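Local atomic coordinates of Alr1585 protein (PDB entry 5C2I), a protein that is a haem-containing dye-decolorizing (DyP-type) peroxidase, probably using hydrogen peroxide to oxidise dyes and related substrates. Residues Leu132-Phe144 / Trp447-Pro459. The protein carries 1 engineered substitution. Sequence-based numbering, arbitrary orientation.
Sequences LGDPKIATWELGF and WINMKGGEYFFAP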
loop_
_atom_site.group_PDB
_atom_site.type_symbol
_atom_site.label_atom_id
_atom_site.label_comp_id
_atom_site.label_asym_id
_atom_site.label_seq_id
_atom_site.Cartn_x
_atom_site.Cartn_y
_atom_site.Cartn_z
ATOM N N LEU A 132 -13.589 21.358 -37.373
ATOM C CA LEU A 132 -13.543 20.386 -36.292
ATOM C C LEU A 132 -14.903 20.114 -35.633
ATOM O O LEU A 132 -15.047 19.140 -34.868
ATOM C CB LEU A 132 -12.559 20.839 -35.233
ATOM C CG LEU A 132 -11.109 20.994 -35.739
ATOM C CD1 LEU A 132 -10.256 21.572 -34.639
ATOM C CD2 LEU A 132 -10.557 19.622 -36.147
ATOM N N GLY A 133 -15.885 20.966 -35.883
ATOM C CA GLY A 133 -17.190 20.896 -35.163
ATOM C C GLY A 133 -17.096 21.408 -33.742
ATOM O O GLY A 133 -17.957 21.093 -32.883
ATOM N N ASP A 134 -16.056 22.206 -33.501
ATOM C CA ASP A 134 -15.721 22.667 -32.158
ATOM C C ASP A 134 -16.692 23.732 -31.681
ATOM O O ASP A 134 -17.346 24.423 -32.490
ATOM C CB ASP A 134 -14.289 23.239 -32.127
ATOM C CG ASP A 134 -13.230 22.214 -31.770
ATOM O OD1 ASP A 134 -13.545 21.071 -31.345
ATOM O OD2 ASP A 134 -12.053 22.579 -31.881
ATOM N N PRO A 135 -16.795 23.892 -30.351
ATOM C CA PRO A 135 -17.710 24.862 -29.818
ATOM C C PRO A 135 -17.162 26.279 -29.936
ATOM O O PRO A 135 -16.003 26.481 -30.273
ATOM C CB PRO A 135 -17.822 24.465 -28.347
ATOM C CG PRO A 135 -16.504 23.888 -28.027
ATOM C CD PRO A 135 -16.082 23.170 -29.283
ATOM N N LYS A 136 -17.991 27.271 -29.646
ATOM C CA LYS A 136 -17.535 28.658 -29.744
ATOM C C LYS A 136 -16.397 28.930 -28.778
ATOM O O LYS A 136 -16.372 28.395 -27.674
ATOM C CB LYS A 136 -18.675 29.629 -29.453
ATOM C CG LYS A 136 -19.779 29.578 -30.478
ATOM C CD LYS A 136 -20.810 30.661 -30.206
ATOM C CE LYS A 136 -22.011 30.484 -31.125
ATOM N NZ LYS A 136 -21.676 30.941 -32.496
ATOM N N ILE A 137 -15.469 29.787 -29.199
ATOM C CA ILE A 137 -14.292 30.078 -28.399
ATOM C C ILE A 137 -14.711 30.712 -27.070
ATOM O O ILE A 137 -14.034 30.531 -26.072
ATOM C CB ILE A 137 -13.274 30.960 -29.174
ATOM C CG1 ILE A 137 -12.385 30.098 -30.099
ATOM C CG2 ILE A 137 -12.272 31.635 -28.233
ATOM C CD1 ILE A 137 -13.068 29.047 -30.936
ATOM N N ALA A 138 -15.827 31.427 -27.052
ATOM C CA ALA A 138 -16.331 32.027 -25.803
ATOM C C ALA A 138 -16.723 30.984 -24.738
ATOM O O ALA A 138 -16.900 31.342 -23.589
ATOM C CB ALA A 138 -17.521 32.967 -26.091
ATOM N N THR A 139 -16.891 29.715 -25.122
ATOM C CA THR A 139 -17.167 28.656 -24.148
ATOM C C THR A 139 -15.918 28.062 -23.543
ATOM O O THR A 139 -16.011 27.269 -22.608
ATOM C CB THR A 139 -17.976 27.495 -24.757
ATOM O OG1 THR A 139 -17.151 26.766 -25.680
ATOM C CG2 THR A 139 -19.241 28.003 -25.446
ATOM N N TRP A 140 -14.746 28.400 -24.077
ATOM C CA TRP A 140 -13.505 27.863 -23.568
ATOM C C TRP A 140 -13.210 28.364 -22.168
ATOM O O TRP A 140 -13.679 29.423 -21.784
ATOM C CB TRP A 140 -12.336 28.276 -24.442
ATOM C CG TRP A 140 -12.242 27.625 -25.796
ATOM C CD1 TRP A 140 -13.178 26.886 -26.443
ATOM C CD2 TRP A 140 -11.114 27.713 -26.683
ATOM N NE1 TRP A 140 -12.664 26.460 -27.676
ATOM C CE2 TRP A 140 -11.427 27.015 -27.850
ATOM C CE3 TRP A 140 -9.876 28.362 -26.599
ATOM C CZ2 TRP A 140 -10.506 26.854 -28.900
ATOM C CZ3 TRP A 140 -8.964 28.215 -27.669
ATOM C CH2 TRP A 140 -9.298 27.472 -28.788
ATOM N N GLU A 141 -12.460 27.574 -21.411
ATOM C CA GLU A 141 -11.917 28.056 -20.153
ATOM C C GLU A 141 -11.093 29.321 -20.388
ATOM O O GLU A 141 -10.416 29.472 -21.424
ATOM C CB GLU A 141 -11.115 26.972 -19.455
ATOM C CG GLU A 141 -12.067 25.948 -18.838
ATOM C CD GLU A 141 -11.388 24.796 -18.137
ATOM O OE1 GLU A 141 -10.169 24.819 -17.952
ATOM O OE2 GLU A 141 -12.120 23.840 -17.761
ATOM N N LEU A 142 -11.210 30.260 -19.438
ATOM C CA LEU A 142 -10.600 31.598 -19.564
ATOM C C LEU A 142 -9.130 31.579 -19.972
ATOM O O LEU A 142 -8.732 32.323 -20.855
ATOM C CB LEU A 142 -10.745 32.381 -18.250
ATOM C CG LEU A 142 -12.155 32.848 -17.884
ATOM C CD1 LEU A 142 -12.197 33.301 -16.425
ATOM C CD2 LEU A 142 -12.596 33.988 -18.809
ATOM N N GLY A 143 -8.342 30.701 -19.366
ATOM C CA GLY A 143 -6.913 30.602 -19.685
ATOM C C GLY A 143 -6.630 30.442 -21.191
ATOM O O GLY A 143 -5.709 31.061 -21.743
ATOM N N PHE A 144 -7.463 29.658 -21.871
ATOM C CA PHE A 144 -7.256 29.386 -23.269
ATOM C C PHE A 144 -7.782 30.476 -24.185
ATOM O O PHE A 144 -7.500 30.446 -25.368
ATOM C CB PHE A 144 -7.873 28.028 -23.635
ATOM C CG PHE A 144 -7.186 26.851 -22.971
ATOM C CD1 PHE A 144 -5.936 26.433 -23.395
ATOM C CD2 PHE A 144 -7.767 26.207 -21.899
ATOM C CE1 PHE A 144 -5.309 25.372 -22.791
ATOM C CE2 PHE A 144 -7.136 25.145 -21.283
ATOM C CZ PHE A 144 -5.898 24.733 -21.724
ATOM N N TRP A 447 -20.198 12.959 -24.478
ATOM C CA TRP A 447 -19.920 13.273 -23.099
ATOM C C TRP A 447 -18.511 13.873 -22.897
ATOM O O TRP A 447 -17.989 13.879 -21.774
ATOM C CB TRP A 447 -20.115 12.036 -22.261
ATOM C CG TRP A 447 -21.520 11.588 -22.247
ATOM C CD1 TRP A 447 -21.978 10.382 -22.736
ATOM C CD2 TRP A 447 -22.691 12.319 -21.827
ATOM N NE1 TRP A 447 -23.329 10.315 -22.588
ATOM C CE2 TRP A 447 -23.793 11.481 -22.038
ATOM C CE3 TRP A 447 -22.914 13.601 -21.279
ATOM C CZ2 TRP A 447 -25.107 11.883 -21.749
ATOM C CZ3 TRP A 447 -24.211 13.997 -20.996
ATOM C CH2 TRP A 447 -25.290 13.140 -21.210
ATOM N N ILE A 448 -17.927 14.368 -23.985
ATOM C CA ILE A 448 -16.629 15.057 -23.996
ATOM C C ILE A 448 -16.827 16.481 -24.508
ATOM O O ILE A 448 -17.530 16.679 -25.517
ATOM C CB ILE A 448 -15.638 14.259 -24.858
ATOM C CG1 ILE A 448 -15.365 12.925 -24.159
ATOM C CG2 ILE A 448 -14.365 15.043 -25.100
ATOM C CD1 ILE A 448 -14.623 11.878 -24.995
ATOM N N ASN A 449 -16.333 17.472 -23.770
ATOM C CA ASN A 449 -16.474 18.881 -24.144
ATOM C C ASN A 449 -15.099 19.495 -24.344
ATOM O O ASN A 449 -14.237 19.391 -23.452
ATOM C CB ASN A 449 -17.164 19.689 -23.044
ATOM C CG ASN A 449 -18.416 19.027 -22.528
ATOM O OD1 ASN A 449 -19.305 18.673 -23.305
ATOM N ND2 ASN A 449 -18.495 18.842 -21.194
ATOM N N MET A 450 -14.899 20.121 -25.485
ATOM C CA MET A 450 -13.663 20.850 -25.778
ATOM C C MET A 450 -13.635 22.139 -24.969
ATOM O O MET A 450 -14.497 23.019 -25.151
ATOM C CB MET A 450 -13.627 21.132 -27.274
ATOM C CG MET A 450 -12.642 22.174 -27.743
ATOM S SD MET A 450 -10.928 21.860 -27.310
ATOM C CE MET A 450 -10.191 23.233 -28.216
ATOM N N LYS A 451 -12.642 22.274 -24.097
ATOM C CA LYS A 451 -12.540 23.431 -23.201
ATOM C C LYS A 451 -11.435 24.415 -23.591
ATOM O O LYS A 451 -11.264 25.434 -22.945
ATOM C CB LYS A 451 -12.259 22.931 -21.765
ATOM C CG LYS A 451 -13.318 22.007 -21.165
ATOM C CD LYS A 451 -14.734 22.519 -21.311
ATOM C CE LYS A 451 -14.945 23.743 -20.480
ATOM N NZ LYS A 451 -16.396 24.053 -20.479
ATOM N N GLY A 452 -10.680 24.105 -24.620
ATOM C CA GLY A 452 -9.656 24.995 -25.124
ATOM C C GLY A 452 -8.388 24.281 -25.539
ATOM O O GLY A 452 -8.178 23.106 -25.232
ATOM N N GLY A 453 -7.552 24.986 -26.291
ATOM C CA GLY A 453 -6.295 24.382 -26.775
ATOM C C GLY A 453 -5.601 25.264 -27.787
ATOM O O GLY A 453 -6.033 26.379 -28.034
ATOM N N GLU A 454 -4.522 24.756 -28.355
ATOM C CA GLU A 454 -3.787 25.458 -29.386
ATOM C C GLU A 454 -2.887 24.510 -30.098
ATOM O O GLU A 454 -2.569 23.409 -29.592
ATOM C CB GLU A 454 -2.987 26.613 -28.770
ATOM C CG GLU A 454 -2.275 27.554 -29.717
ATOM C CD GLU A 454 -3.191 28.181 -30.759
ATOM O OE1 GLU A 454 -3.492 27.501 -31.761
ATOM O OE2 GLU A 454 -3.594 29.335 -30.577
ATOM N N TYR A 455 -2.491 24.930 -31.296
ATOM C CA TYR A 455 -1.499 24.229 -32.088
ATOM C C TYR A 455 -0.133 24.851 -31.866
ATOM O O TYR A 455 -0.005 26.080 -31.862
ATOM C CB TYR A 455 -1.806 24.409 -33.548
ATOM C CG TYR A 455 -3.122 23.874 -34.076
ATOM C CD1 TYR A 455 -3.492 22.541 -33.917
ATOM C CD2 TYR A 455 -3.968 24.702 -34.817
ATOM C CE1 TYR A 455 -4.686 22.046 -34.454
ATOM C CE2 TYR A 455 -5.127 24.211 -35.385
ATOM C CZ TYR A 455 -5.472 22.876 -35.202
ATOM O OH TYR A 455 -6.634 22.403 -35.800
ATOM N N PHE A 456 0.881 24.022 -31.700
ATOM C CA PHE A 456 2.259 24.483 -31.510
ATOM C C PHE A 456 3.241 23.748 -32.393
ATOM O O PHE A 456 2.925 22.689 -32.956
ATOM C CB PHE A 456 2.724 24.249 -30.071
ATOM C CG PHE A 456 1.850 24.885 -29.003
ATOM C CD1 PHE A 456 0.751 24.203 -28.493
ATOM C CD2 PHE A 456 2.168 26.092 -28.461
ATOM C CE1 PHE A 456 -0.036 24.777 -27.521
ATOM C CE2 PHE A 456 1.410 26.662 -27.451
ATOM C CZ PHE A 456 0.273 26.013 -27.003
ATOM N N PHE A 457 4.464 24.284 -32.463
ATOM C CA PHE A 457 5.610 23.580 -33.043
ATOM C C PHE A 457 6.630 23.399 -31.930
ATOM O O PHE A 457 6.846 24.319 -31.127
ATOM C CB PHE A 457 6.194 24.398 -34.167
ATOM C CG PHE A 457 7.273 23.694 -34.934
ATOM C CD1 PHE A 457 6.987 22.575 -35.693
ATOM C CD2 PHE A 457 8.554 24.152 -34.899
ATOM C CE1 PHE A 457 7.977 21.913 -36.394
ATOM C CE2 PHE A 457 9.567 23.539 -35.651
ATOM C CZ PHE A 457 9.278 22.381 -36.368
ATOM N N ALA A 458 7.184 22.190 -31.830
ATOM C CA ALA A 458 8.332 21.894 -30.980
ATOM C C ALA A 458 9.585 22.176 -31.795
ATOM O O ALA A 458 9.940 21.375 -32.651
ATOM C CB ALA A 458 8.311 20.436 -30.552
ATOM N N PRO A 459 10.267 23.322 -31.557
ATOM C CA PRO A 459 11.427 23.612 -32.380
ATOM C C PRO A 459 12.637 22.753 -32.036
ATOM O O PRO A 459 12.674 22.131 -30.986
ATOM C CB PRO A 459 11.712 25.102 -32.088
ATOM C CG PRO A 459 10.527 25.601 -31.348
ATOM C CD PRO A 459 9.962 24.416 -30.633
HETATM O O HOH W 1 -16.691 24.241 -24.563
HETATM O O HOH W 2 -15.947 26.592 -19.703
#
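The W140 indole lies with one face over the glycine backbone of strand 448-458. G452 CA sits 3.7 Å from the centroid of the W140 five-membered ring, close to the ring normal, in a CH-pi contact. G453 N lies over the same face, also toward the rim, and I137 CG1 covers the opposite face. The benzo end reaches G453 O, which is buried and has no hydrogen-bond partner. F144 lays a ring face over G452 C, with its CB 3.8 Å from G452 CA. G452 thus packs against both aromatic side chains, in a backbone conformation with positive phi (140°).

M450 SD lies obliquely to the W140 five-membered ring, 5.4 Å from its centroid, a Met-aromatic contact. M450 CG is anti to the backbone N (chi1 164°) and the chain bends at chi2, which brings CE into apolar contact with W140 CZ2 at 3.7 Å. M450 CB meets P135 CD at 3.8 Å. D134 OD1 approaches M450 CG, but its charge is met by R257.

One direct hydrogen bond joins the segments, E141 N to K451 O, at 2.9 Å and 148°. Water links T139 OG1 to M450 O, and a second water links T139 O to K451 NZ. The E141 side chain crosses that of K451 at a slant, with OE2 3.9 Å from K451 CE. The charged ends do not meet: E141 OE2 and K451 NZ are 5.1 Å apart. E141 OE1 forms a salt bridge with K258 and accepts a hydrogen bond from Q171 of the second subunit.

Strand 448-458 pairs with strand 250-261, and I448 touches the haem. The loop after helix 126-132, within the N-terminal family region, packs on this strand of the second sheet, where the two ferredoxin-like halves characteristic of the DyP peroxidase fold meet.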